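Local structure of O-methyltransferase family 2 (Planctopirus limnophila, 5I2H) at residues R198-A204 / W221-D227; V284-T288 / G341-K345; L297-L303 / H355-S361. The protein probably transfers methyl groups from S-adenosyl-L-methionine to hydroxyl oxygens of its substrates, and can hold the flavone apigenin in a pocket. All blocks are in the same frame, centred on the assembly; numbering follows the deposited sequence.

Contact 1: residues R198-A204 / W221-D227; sequences RVLLDVA and WRGIIFD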
loop_
_atom_site.group_PDB
_atom_site.type_symbol
_atom_site.label_atom_id
_atom_site.label_comp_id
_atom_site.label_asym_id
_atom_site.label_seq_id
_atom_site.Cartn_x
_atom_site.Cartn_y
_atom_site.Cartn_z
ATOM N N ARG A 198 -32.426 -27.090 7.378
ATOM C CA ARG A 198 -31.397 -27.530 6.450
ATOM C C ARG A 198 -30.143 -27.923 7.209
ATOM O O ARG A 198 -29.907 -27.455 8.322
ATOM C CB ARG A 198 -31.064 -26.450 5.425
ATOM C CG ARG A 198 -32.333 -26.065 4.591
ATOM C CD ARG A 198 -32.090 -24.982 3.549
ATOM N NE ARG A 198 -31.216 -25.356 2.435
ATOM C CZ ARG A 198 -31.602 -26.096 1.399
ATOM N NH1 ARG A 198 -32.845 -26.576 1.350
ATOM N NH2 ARG A 198 -30.744 -26.381 0.427
ATOM N N VAL A 199 -29.367 -28.817 6.602
ATOM C CA VAL A 199 -28.038 -29.181 7.079
ATOM C C VAL A 199 -27.031 -28.401 6.253
ATOM O O VAL A 199 -26.994 -28.535 5.025
ATOM C CB VAL A 199 -27.802 -30.693 6.984
ATOM C CG1 VAL A 199 -26.361 -31.040 7.358
ATOM C CG2 VAL A 199 -28.814 -31.437 7.889
ATOM N N LEU A 200 -26.236 -27.563 6.920
ATOM C CA LEU A 200 -25.215 -26.749 6.278
ATOM C C LEU A 200 -23.861 -27.386 6.563
ATOM O O LEU A 200 -23.463 -27.507 7.731
ATOM C CB LEU A 200 -25.258 -25.322 6.819
ATOM C CG LEU A 200 -24.099 -24.395 6.415
ATOM C CD1 LEU A 200 -24.013 -24.263 4.875
ATOM C CD2 LEU A 200 -24.225 -23.010 7.080
ATOM N N LEU A 201 -23.181 -27.822 5.506
ATOM C CA LEU A 201 -21.829 -28.382 5.572
ATOM C C LEU A 201 -20.814 -27.337 5.144
ATOM O O LEU A 201 -20.898 -26.799 4.033
ATOM C CB LEU A 201 -21.700 -29.610 4.657
ATOM C CG LEU A 201 -20.298 -30.182 4.390
ATOM C CD1 LEU A 201 -19.636 -30.716 5.666
ATOM C CD2 LEU A 201 -20.349 -31.278 3.291
ATOM N N ASP A 202 -19.823 -27.102 5.989
ATOM C CA ASP A 202 -18.848 -26.020 5.831
ATOM C C ASP A 202 -17.528 -26.726 5.564
ATOM O O ASP A 202 -16.931 -27.287 6.483
ATOM C CB ASP A 202 -18.850 -25.186 7.114
ATOM C CG ASP A 202 -18.136 -23.875 6.998
ATOM O OD1 ASP A 202 -17.280 -23.732 6.112
ATOM O OD2 ASP A 202 -18.413 -22.980 7.861
ATOM N N VAL A 203 -17.104 -26.755 4.302
ATOM C CA VAL A 203 -15.917 -27.504 3.896
ATOM C C VAL A 203 -14.694 -26.607 4.010
ATOM O O VAL A 203 -14.654 -25.524 3.407
ATOM C CB VAL A 203 -16.082 -28.061 2.471
ATOM C CG1 VAL A 203 -14.750 -28.745 1.965
ATOM C CG2 VAL A 203 -17.232 -29.078 2.470
ATOM N N ALA A 204 -13.699 -27.021 4.807
ATOM C CA ALA A 204 -12.413 -26.321 4.895
ATOM C C ALA A 204 -12.610 -24.873 5.331
ATOM O O ALA A 204 -11.843 -23.986 4.959
ATOM C CB ALA A 204 -11.649 -26.404 3.563
ATOM N N TRP A 221 -31.868 -25.488 12.029
ATOM C CA TRP A 221 -30.867 -26.070 11.150
ATOM C C TRP A 221 -29.820 -26.814 11.948
ATOM O O TRP A 221 -29.720 -26.676 13.169
ATOM C CB TRP A 221 -30.170 -25.002 10.305
ATOM C CG TRP A 221 -31.032 -24.381 9.264
ATOM C CD1 TRP A 221 -32.399 -24.315 9.250
ATOM C CD2 TRP A 221 -30.582 -23.716 8.085
ATOM N NE1 TRP A 221 -32.830 -23.621 8.130
ATOM C CE2 TRP A 221 -31.732 -23.243 7.405
ATOM C CE3 TRP A 221 -29.313 -23.463 7.537
ATOM C CZ2 TRP A 221 -31.653 -22.551 6.198
ATOM C CZ3 TRP A 221 -29.233 -22.767 6.348
ATOM C CH2 TRP A 221 -30.403 -22.319 5.683
ATOM N N ARG A 222 -29.020 -27.615 11.239
ATOM C CA ARG A 222 -27.857 -28.277 11.811
ATOM C C ARG A 222 -26.654 -27.977 10.936
ATOM O O ARG A 222 -26.777 -27.775 9.729
ATOM C CB ARG A 222 -28.011 -29.819 11.929
ATOM C CG ARG A 222 -29.012 -30.266 12.974
ATOM C CD ARG A 222 -28.986 -31.802 13.202
ATOM N NE ARG A 222 -27.683 -32.387 13.560
ATOM C CZ ARG A 222 -27.274 -32.620 14.814
ATOM N NH1 ARG A 222 -28.044 -32.290 15.845
ATOM N NH2 ARG A 222 -26.092 -33.190 15.039
ATOM N N GLY A 223 -25.483 -27.967 11.545
ATOM C CA GLY A 223 -24.263 -27.636 10.843
ATOM C C GLY A 223 -23.230 -28.731 10.987
ATOM O O GLY A 223 -23.226 -29.485 11.958
ATOM N N ILE A 224 -22.351 -28.804 9.999
ATOM C CA ILE A 224 -21.244 -29.745 9.997
ATOM C C ILE A 224 -20.008 -28.978 9.551
ATOM O O ILE A 224 -20.008 -28.367 8.478
ATOM C CB ILE A 224 -21.492 -30.941 9.063
ATOM C CG1 ILE A 224 -22.787 -31.688 9.450
ATOM C CG2 ILE A 224 -20.275 -31.842 9.073
ATOM C CD1 ILE A 224 -23.181 -32.769 8.445
ATOM N N ILE A 225 -18.970 -28.968 10.375
ATOM C CA ILE A 225 -17.683 -28.431 9.971
ATOM C C ILE A 225 -16.795 -29.595 9.560
ATOM O O ILE A 225 -16.554 -30.515 10.359
ATOM C CB ILE A 225 -17.011 -27.645 11.106
ATOM C CG1 ILE A 225 -18.022 -26.699 11.795
ATOM C CG2 ILE A 225 -15.747 -26.951 10.580
ATOM C CD1 ILE A 225 -18.669 -25.659 10.844
ATOM N N PHE A 226 -16.257 -29.528 8.349
ATOM C CA PHE A 226 -15.371 -30.554 7.792
ATOM C C PHE A 226 -13.997 -29.919 7.598
ATOM O O PHE A 226 -13.871 -28.954 6.843
ATOM C CB PHE A 226 -15.968 -31.043 6.464
ATOM C CG PHE A 226 -15.198 -32.142 5.769
ATOM C CD1 PHE A 226 -13.984 -31.879 5.134
ATOM C CD2 PHE A 226 -15.741 -33.414 5.628
ATOM C CE1 PHE A 226 -13.300 -32.874 4.455
ATOM C CE2 PHE A 226 -15.060 -34.412 4.933
ATOM C CZ PHE A 226 -13.840 -34.149 4.357
ATOM N N ASP A 227 -12.973 -30.406 8.310
ATOM C CA ASP A 227 -11.653 -29.778 8.204
ATOM C C ASP A 227 -10.610 -30.711 8.830
ATOM O O ASP A 227 -10.928 -31.835 9.227
ATOM C CB ASP A 227 -11.649 -28.386 8.856
ATOM C CG ASP A 227 -10.681 -27.429 8.163
ATOM O OD1 ASP A 227 -9.568 -27.870 7.801
ATOM O OD2 ASP A 227 -11.019 -26.253 7.972
HETATM O O HOH W 1 -9.480 -24.255 7.341
#
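D202 and I224 lie midway along two adjacent parallel strands, where D202 N donates to I224 O at 2.8 Å. The next bond back, from I224 N to L200 O, is equally short at 2.8 Å. Strands 199-203 and 222-227 belong to the beta-alpha-beta unit that opens the Rossmann-like methyltransferase fold, with helix 209-217 between them. Six backbone bonds in alternating directions join the segments, from R222 N and R198 O at one end to A204 N and F226 O at the other. On one face I224 fits between two neighbours. I224 CD1 meets V199 CG1 at 3.8 Å. I224 CG2 meets L201 CD1 at 3.6 Å. This split follows from chi1 (-58°), which sets CG1 beside the backbone N and CG2 anti to it. On the opposite face I225 CD1 lies alongside D202 CB, while the D202 carboxylate turns to T211 of the helix. Just before the two strands begin, R198 lies over the W221 indole. R198 CB sits 3.8 Å from the centroid of the W221 six-membered ring, only 10° off its normal, and CD follows above CZ2. The chain then bends at chi3, and the guanidinium leaves the ring for D265, a salt bridge, and for the carbonyls of Q184 and G294. The ring is thus met by the aliphatic part of R198 and by its backbone N. At the other end, where relatives bind the cofactor, D227 OD2 accepts from G206 N and from a water 2.6 Å away.

Contact 2: residues V284-T288 / G341-K345; sequences VAKAT and GADLK
A342 and L344 pack against V284 and T288, one turn of helix 277-289. The apolar contacts centre on A342, whose CB points at the helix. A342 CB lies 3.9 Å from V284 CG1 and slightly nearer to the T288 hydroxyl. V284 CG1 also reaches L344 CD1, at a looser 4.4 Å. Behind this layer, V284 and L344 both rest on L297 of strand 296-301, so the contact closes over the sheet.

The mixed contacts belong to T288. It meets L344 tip to tip, with T288 OG1 only 3.3 Å from L344 CD1. T288 CG2 lies nearer the backbone, 3.6 Å from A342 O. With chi1 at -63° OG1 swings back over its own helix to V284 O, while CG2 is directed to A342 O.

The polar bonds stay within the helix. T288 OG1 donates to V284 O at 2.8 Å, and T288 N donates to the same oxygen at 2.9 Å. The two donors come from opposite faces of the carbonyl plane, and OG1 stands 37° out of it. No hydrogen bond joins the two segments.

The partner segment gets its shape from a helix end. Helix 332-341 stops here in a Schellman motif, with D343 at positive phi (69°). The turn brings A342 and L344 to the same helix and leads into strand 345-351.

The chemistry implies a small contact held by apolar packing. The hydroxyl hydrogen of T288 is spent on V284 O, so the oxygen of this buried residue can sit against the methyl groups of A342 and L344 with its donor satisfied.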
loop_
_atom_site.group_PDB
_atom_site.type_symbol
_atom_site.label_atom_id
_atom_site.label_comp_id
_atom_site.label_asym_id
_atom_site.label_seq_id
_atom_site.Cartn_x
_atom_site.Cartn_y
_atom_site.Cartn_z
ATOM N N VAL A 284 -15.517 -28.148 -6.844
ATOM C CA VAL A 284 -16.906 -27.796 -7.111
ATOM C C VAL A 284 -17.690 -29.029 -7.548
ATOM O O VAL A 284 -18.812 -29.277 -7.068
ATOM C CB VAL A 284 -16.969 -26.674 -8.166
ATOM C CG1 VAL A 284 -18.402 -26.521 -8.679
ATOM C CG2 VAL A 284 -16.498 -25.327 -7.553
ATOM N N ALA A 285 -17.088 -29.853 -8.418
ATOM C CA ALA A 285 -17.745 -31.086 -8.860
ATOM C C ALA A 285 -17.997 -32.051 -7.700
ATOM O O ALA A 285 -19.090 -32.625 -7.579
ATOM C CB ALA A 285 -16.901 -31.770 -9.933
ATOM N N LYS A 286 -16.991 -32.262 -6.849
ATOM C CA LYS A 286 -17.150 -33.220 -5.753
ATOM C C LYS A 286 -18.240 -32.754 -4.791
ATOM O O LYS A 286 -19.119 -33.540 -4.383
ATOM C CB LYS A 286 -15.810 -33.423 -5.018
ATOM C CG LYS A 286 -15.867 -34.380 -3.816
ATOM C CD LYS A 286 -14.405 -34.760 -3.311
ATOM C CE LYS A 286 -14.430 -35.792 -2.183
ATOM N NZ LYS A 286 -15.073 -35.216 -0.956
ATOM N N ALA A 287 -18.200 -31.480 -4.411
ATOM C CA ALA A 287 -19.255 -30.949 -3.546
ATOM C C ALA A 287 -20.634 -31.120 -4.182
ATOM O O ALA A 287 -21.583 -31.544 -3.512
ATOM C CB ALA A 287 -18.983 -29.479 -3.227
ATOM N N THR A 288 -20.761 -30.785 -5.473
ATOM C CA THR A 288 -22.051 -30.872 -6.169
ATOM C C THR A 288 -22.562 -32.306 -6.223
ATOM O O THR A 288 -23.780 -32.543 -6.140
ATOM C CB THR A 288 -21.908 -30.343 -7.592
ATOM O OG1 THR A 288 -21.554 -28.968 -7.552
ATOM C CG2 THR A 288 -23.245 -30.464 -8.366
ATOM N N GLY A 341 -20.039 -26.037 -15.266
ATOM C CA GLY A 341 -19.428 -27.312 -15.579
ATOM C C GLY A 341 -19.855 -28.429 -14.660
ATOM O O GLY A 341 -19.726 -29.596 -15.023
ATOM N N ALA A 342 -20.353 -28.104 -13.477
ATOM C CA ALA A 342 -20.868 -29.101 -12.553
ATOM C C ALA A 342 -22.373 -29.288 -12.715
ATOM O O ALA A 342 -22.992 -30.031 -11.946
ATOM C CB ALA A 342 -20.507 -28.707 -11.108
ATOM N N ASP A 343 -22.966 -28.609 -13.682
ATOM C CA ASP A 343 -24.371 -28.733 -14.026
ATOM C C ASP A 343 -25.289 -28.173 -12.950
ATOM O O ASP A 343 -26.484 -28.460 -12.949
ATOM C CB ASP A 343 -24.719 -30.198 -14.356
ATOM C CG ASP A 343 -24.045 -30.661 -15.649
ATOM O OD1 ASP A 343 -23.961 -29.829 -16.583
ATOM O OD2 ASP A 343 -23.573 -31.822 -15.728
ATOM N N LEU A 344 -24.745 -27.365 -12.037
ATOM C CA LEU A 344 -25.514 -26.537 -11.121
ATOM C C LEU A 344 -26.196 -25.395 -11.871
ATOM O O LEU A 344 -25.747 -24.968 -12.928
ATOM C CB LEU A 344 -24.585 -25.920 -10.088
ATOM C CG LEU A 344 -23.948 -26.817 -9.056
ATOM C CD1 LEU A 344 -22.757 -26.087 -8.461
ATOM C CD2 LEU A 344 -24.975 -27.016 -7.990
ATOM N N LYS A 345 -27.239 -24.837 -11.270
ATOM C CA LYS A 345 -27.899 -23.653 -11.816
ATOM C C LYS A 345 -27.491 -22.430 -10.997
ATOM O O LYS A 345 -27.735 -22.389 -9.790
ATOM C CB LYS A 345 -29.408 -23.843 -11.781
ATOM C CG LYS A 345 -30.232 -22.686 -12.283
ATOM C CD LYS A 345 -31.705 -23.020 -12.034
ATOM C CE LYS A 345 -32.544 -23.033 -13.319
ATOM N NZ LYS A 345 -32.503 -21.727 -14.017
#

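Contact 3: residues L297-L303 / H355-S361; sequences LLIHDVL and HGHLILS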
loop_
_atom_site.group_PDB
_atom_site.type_symbol
_atom_site.label_atom_id
_atom_site.label_comp_id
_atom_site.label_asym_id
_atom_site.label_seq_id
_atom_site.Cartn_x
_atom_site.Cartn_y
_atom_site.Cartn_z
ATOM N N LEU A 297 -24.938 -24.993 -3.524
ATOM C CA LEU A 297 -23.533 -24.722 -3.333
ATOM C C LEU A 297 -23.399 -23.230 -3.058
ATOM O O LEU A 297 -23.821 -22.393 -3.873
ATOM C CB LEU A 297 -22.707 -25.159 -4.549
ATOM C CG LEU A 297 -21.210 -24.888 -4.430
ATOM C CD1 LEU A 297 -20.623 -25.804 -3.359
ATOM C CD2 LEU A 297 -20.551 -25.101 -5.794
ATOM N N LEU A 298 -22.842 -22.908 -1.907
ATOM C CA LEU A 298 -22.607 -21.531 -1.466
ATOM C C LEU A 298 -21.122 -21.253 -1.599
ATOM O O LEU A 298 -20.309 -21.811 -0.847
ATOM C CB LEU A 298 -23.057 -21.338 -0.020
ATOM C CG LEU A 298 -24.492 -21.802 0.285
ATOM C CD1 LEU A 298 -24.733 -21.753 1.811
ATOM C CD2 LEU A 298 -25.595 -21.112 -0.511
ATOM N N ILE A 299 -20.753 -20.395 -2.545
ATOM C CA ILE A 299 -19.357 -19.976 -2.682
ATOM C C ILE A 299 -19.264 -18.580 -2.095
ATOM O O ILE A 299 -19.999 -17.679 -2.522
ATOM C CB ILE A 299 -18.899 -19.999 -4.155
ATOM C CG1 ILE A 299 -18.845 -21.446 -4.665
ATOM C CG2 ILE A 299 -17.544 -19.326 -4.309
ATOM C CD1 ILE A 299 -18.685 -21.527 -6.188
ATOM N N HIS A 300 -18.385 -18.395 -1.104
ATOM C CA HIS A 300 -18.217 -17.094 -0.463
ATOM C C HIS A 300 -16.779 -16.661 -0.687
ATOM O O HIS A 300 -15.858 -17.312 -0.199
ATOM C CB HIS A 300 -18.562 -17.168 1.025
ATOM C CG HIS A 300 -18.485 -15.854 1.740
ATOM N ND1 HIS A 300 -17.742 -15.691 2.890
ATOM C CD2 HIS A 300 -19.053 -14.643 1.480
ATOM C CE1 HIS A 300 -17.852 -14.436 3.309
ATOM N NE2 HIS A 300 -18.639 -13.784 2.476
ATOM N N ASP A 301 -16.574 -15.602 -1.469
ATOM C CA ASP A 301 -15.206 -15.266 -1.832
ATOM C C ASP A 301 -15.193 -13.825 -2.319
ATOM O O ASP A 301 -16.229 -13.139 -2.324
ATOM C CB ASP A 301 -14.662 -16.262 -2.885
ATOM C CG ASP A 301 -13.191 -16.557 -2.676
ATOM O OD1 ASP A 301 -12.394 -15.603 -2.808
ATOM O OD2 ASP A 301 -12.850 -17.707 -2.318
ATOM N N VAL A 302 -14.001 -13.348 -2.658
ATOM C CA VAL A 302 -13.889 -12.022 -3.252
ATOM C C VAL A 302 -14.028 -12.176 -4.765
ATOM O O VAL A 302 -13.970 -13.300 -5.294
ATOM C CB VAL A 302 -12.564 -11.334 -2.868
ATOM C CG1 VAL A 302 -12.534 -11.067 -1.362
ATOM C CG2 VAL A 302 -11.331 -12.183 -3.348
ATOM N N LEU A 303 -14.221 -11.066 -5.471
ATOM C CA LEU A 303 -14.405 -11.108 -6.922
ATOM C C LEU A 303 -13.534 -10.083 -7.628
ATOM O O LEU A 303 -13.617 -8.886 -7.329
ATOM C CB LEU A 303 -15.856 -10.847 -7.300
ATOM C CG LEU A 303 -16.854 -11.881 -6.785
ATOM C CD1 LEU A 303 -18.303 -11.364 -7.074
ATOM C CD2 LEU A 303 -16.607 -13.264 -7.387
ATOM N N HIS A 355 -15.268 -7.061 1.175
ATOM C CA HIS A 355 -15.216 -7.423 -0.241
ATOM C C HIS A 355 -15.769 -8.814 -0.548
ATOM O O HIS A 355 -15.617 -9.292 -1.683
ATOM C CB HIS A 355 -13.788 -7.269 -0.791
ATOM C CG HIS A 355 -13.256 -5.874 -0.660
ATOM N ND1 HIS A 355 -13.954 -4.772 -1.113
ATOM C CD2 HIS A 355 -12.123 -5.395 -0.096
ATOM C CE1 HIS A 355 -13.257 -3.678 -0.856
ATOM N NE2 HIS A 355 -12.145 -4.028 -0.237
ATOM N N GLY A 356 -16.393 -9.482 0.418
ATOM C CA GLY A 356 -16.934 -10.809 0.178
ATOM C C GLY A 356 -18.219 -10.776 -0.617
ATOM O O GLY A 356 -18.962 -9.781 -0.625
ATOM N N HIS A 357 -18.457 -11.869 -1.334
ATOM C CA HIS A 357 -19.671 -12.059 -2.115
ATOM C C HIS A 357 -20.143 -13.479 -1.911
ATOM O O HIS A 357 -19.331 -14.397 -1.932
ATOM C CB HIS A 357 -19.431 -11.836 -3.609
ATOM C CG HIS A 357 -19.235 -10.404 -3.945
ATOM N ND1 HIS A 357 -18.009 -9.776 -3.868
ATOM C CD2 HIS A 357 -20.136 -9.450 -4.275
ATOM C CE1 HIS A 357 -18.158 -8.499 -4.181
ATOM N NE2 HIS A 357 -19.437 -8.274 -4.428
ATOM N N LEU A 358 -21.446 -13.653 -1.725
ATOM C CA LEU A 358 -22.049 -14.978 -1.631
ATOM C C LEU A 358 -22.602 -15.308 -3.012
ATOM O O LEU A 358 -23.535 -14.645 -3.495
ATOM C CB LEU A 358 -23.145 -15.008 -0.564
ATOM C CG LEU A 358 -24.047 -16.246 -0.579
ATOM C CD1 LEU A 358 -23.264 -17.580 -0.419
ATOM C CD2 LEU A 358 -25.142 -16.101 0.501
ATOM N N ILE A 359 -22.002 -16.299 -3.660
ATOM C CA ILE A 359 -22.469 -16.790 -4.950
ATOM C C ILE A 359 -23.320 -18.022 -4.677
ATOM O O ILE A 359 -22.811 -19.035 -4.191
ATOM C CB ILE A 359 -21.286 -17.128 -5.870
ATOM C CG1 ILE A 359 -20.357 -15.928 -6.024
ATOM C CG2 ILE A 359 -21.756 -17.681 -7.241
ATOM C CD1 ILE A 359 -19.046 -16.370 -6.685
ATOM N N LEU A 360 -24.601 -17.951 -5.018
ATOM C CA LEU A 360 -25.564 -19.009 -4.746
ATOM C C LEU A 360 -25.870 -19.779 -6.023
ATOM O O LEU A 360 -26.146 -19.164 -7.059
ATOM C CB LEU A 360 -26.859 -18.422 -4.184
ATOM C CG LEU A 360 -26.831 -17.914 -2.767
ATOM C CD1 LEU A 360 -27.055 -16.444 -2.806
ATOM C CD2 LEU A 360 -27.943 -18.608 -2.005
ATOM N N SER A 361 -25.799 -21.112 -5.942
ATOM C CA SER A 361 -26.164 -21.997 -7.038
ATOM C C SER A 361 -26.960 -23.171 -6.484
ATOM O O SER A 361 -26.865 -23.507 -5.298
ATOM C CB SER A 361 -24.934 -22.498 -7.792
ATOM O OG SER A 361 -24.120 -21.418 -8.205
HETATM O O HOH W 2 -22.356 -21.350 -5.908
HETATM O O HOH W 3 -14.755 -8.558 -4.046
#
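I359 O is gripped by two donors. I299 N reaches I359 O at 3.0 Å, almost straight and in the carbonyl plane, and a water donates to I359 O at 2.9 Å. The same water donates to L297 O, bridging two carbonyls on neighbouring strands, and also bonds S361 OG. The return bond, from I359 N to I299 O, is only 2.7 Å. L297 with S361 and D301 with H357 are further antiparallel hydrogen-bonded pairs. A second water joins L303 N to H355 O beyond the last of them.

L303 CD1 lies over one face of the H357 imidazole, 3.7 Å from its centroid and 23° off the normal. The methyl is offset toward the CG and ND1 side of the ring, a CH-pi contact. L303 CD2 turns instead to I359 CD1, which also nears I299 CG2. On the other face of the sheet L298 and L360 run side by side, with CD2 of L298 3.7 Å from CD2 of L360. H300 shares that face. Its CG is anti to the backbone N (chi1 -177°), which places H300 CD2 3.4 Å from H357 O. The two ring nitrogens are held elsewhere, ND1 by S269 and NE2 by T352.

D301 OD1 accepts from V302 N and from ND1 of H273, a residue of the apigenin pocket. D301 thus probably helps to position H273 from the second shell. An antiparallel strand 357-362 beside strand 296-301, in the sheet order 3-2-1-4-5-7-6, is the hallmark of the class I AdoMet-dependent methyltransferase fold.

Contacts 1 and 3 belong to one seven-stranded sheet, their centres about 16 Å apart. Strand 265-269 lies between their strands, yet L200 CD1 is 4.0 Å from L298 CD1. Contact 2 packs a helix turn against the loop that runs into edge strand 345-351, about 15 Å from contact 3 and about 18 Å from contact 1 between centres. It touches contact 3 mainly at L297, where V284, A287 and L344 pack, and also where K345 O meets S361 CB. Contact 1 closes first along the chain, and contacts 2 and 3 then alternate. Contact 1 forms part of the sheet half that probably serves the cofactor; contact 3 belongs to the half whose D301 backs the apigenin pocket.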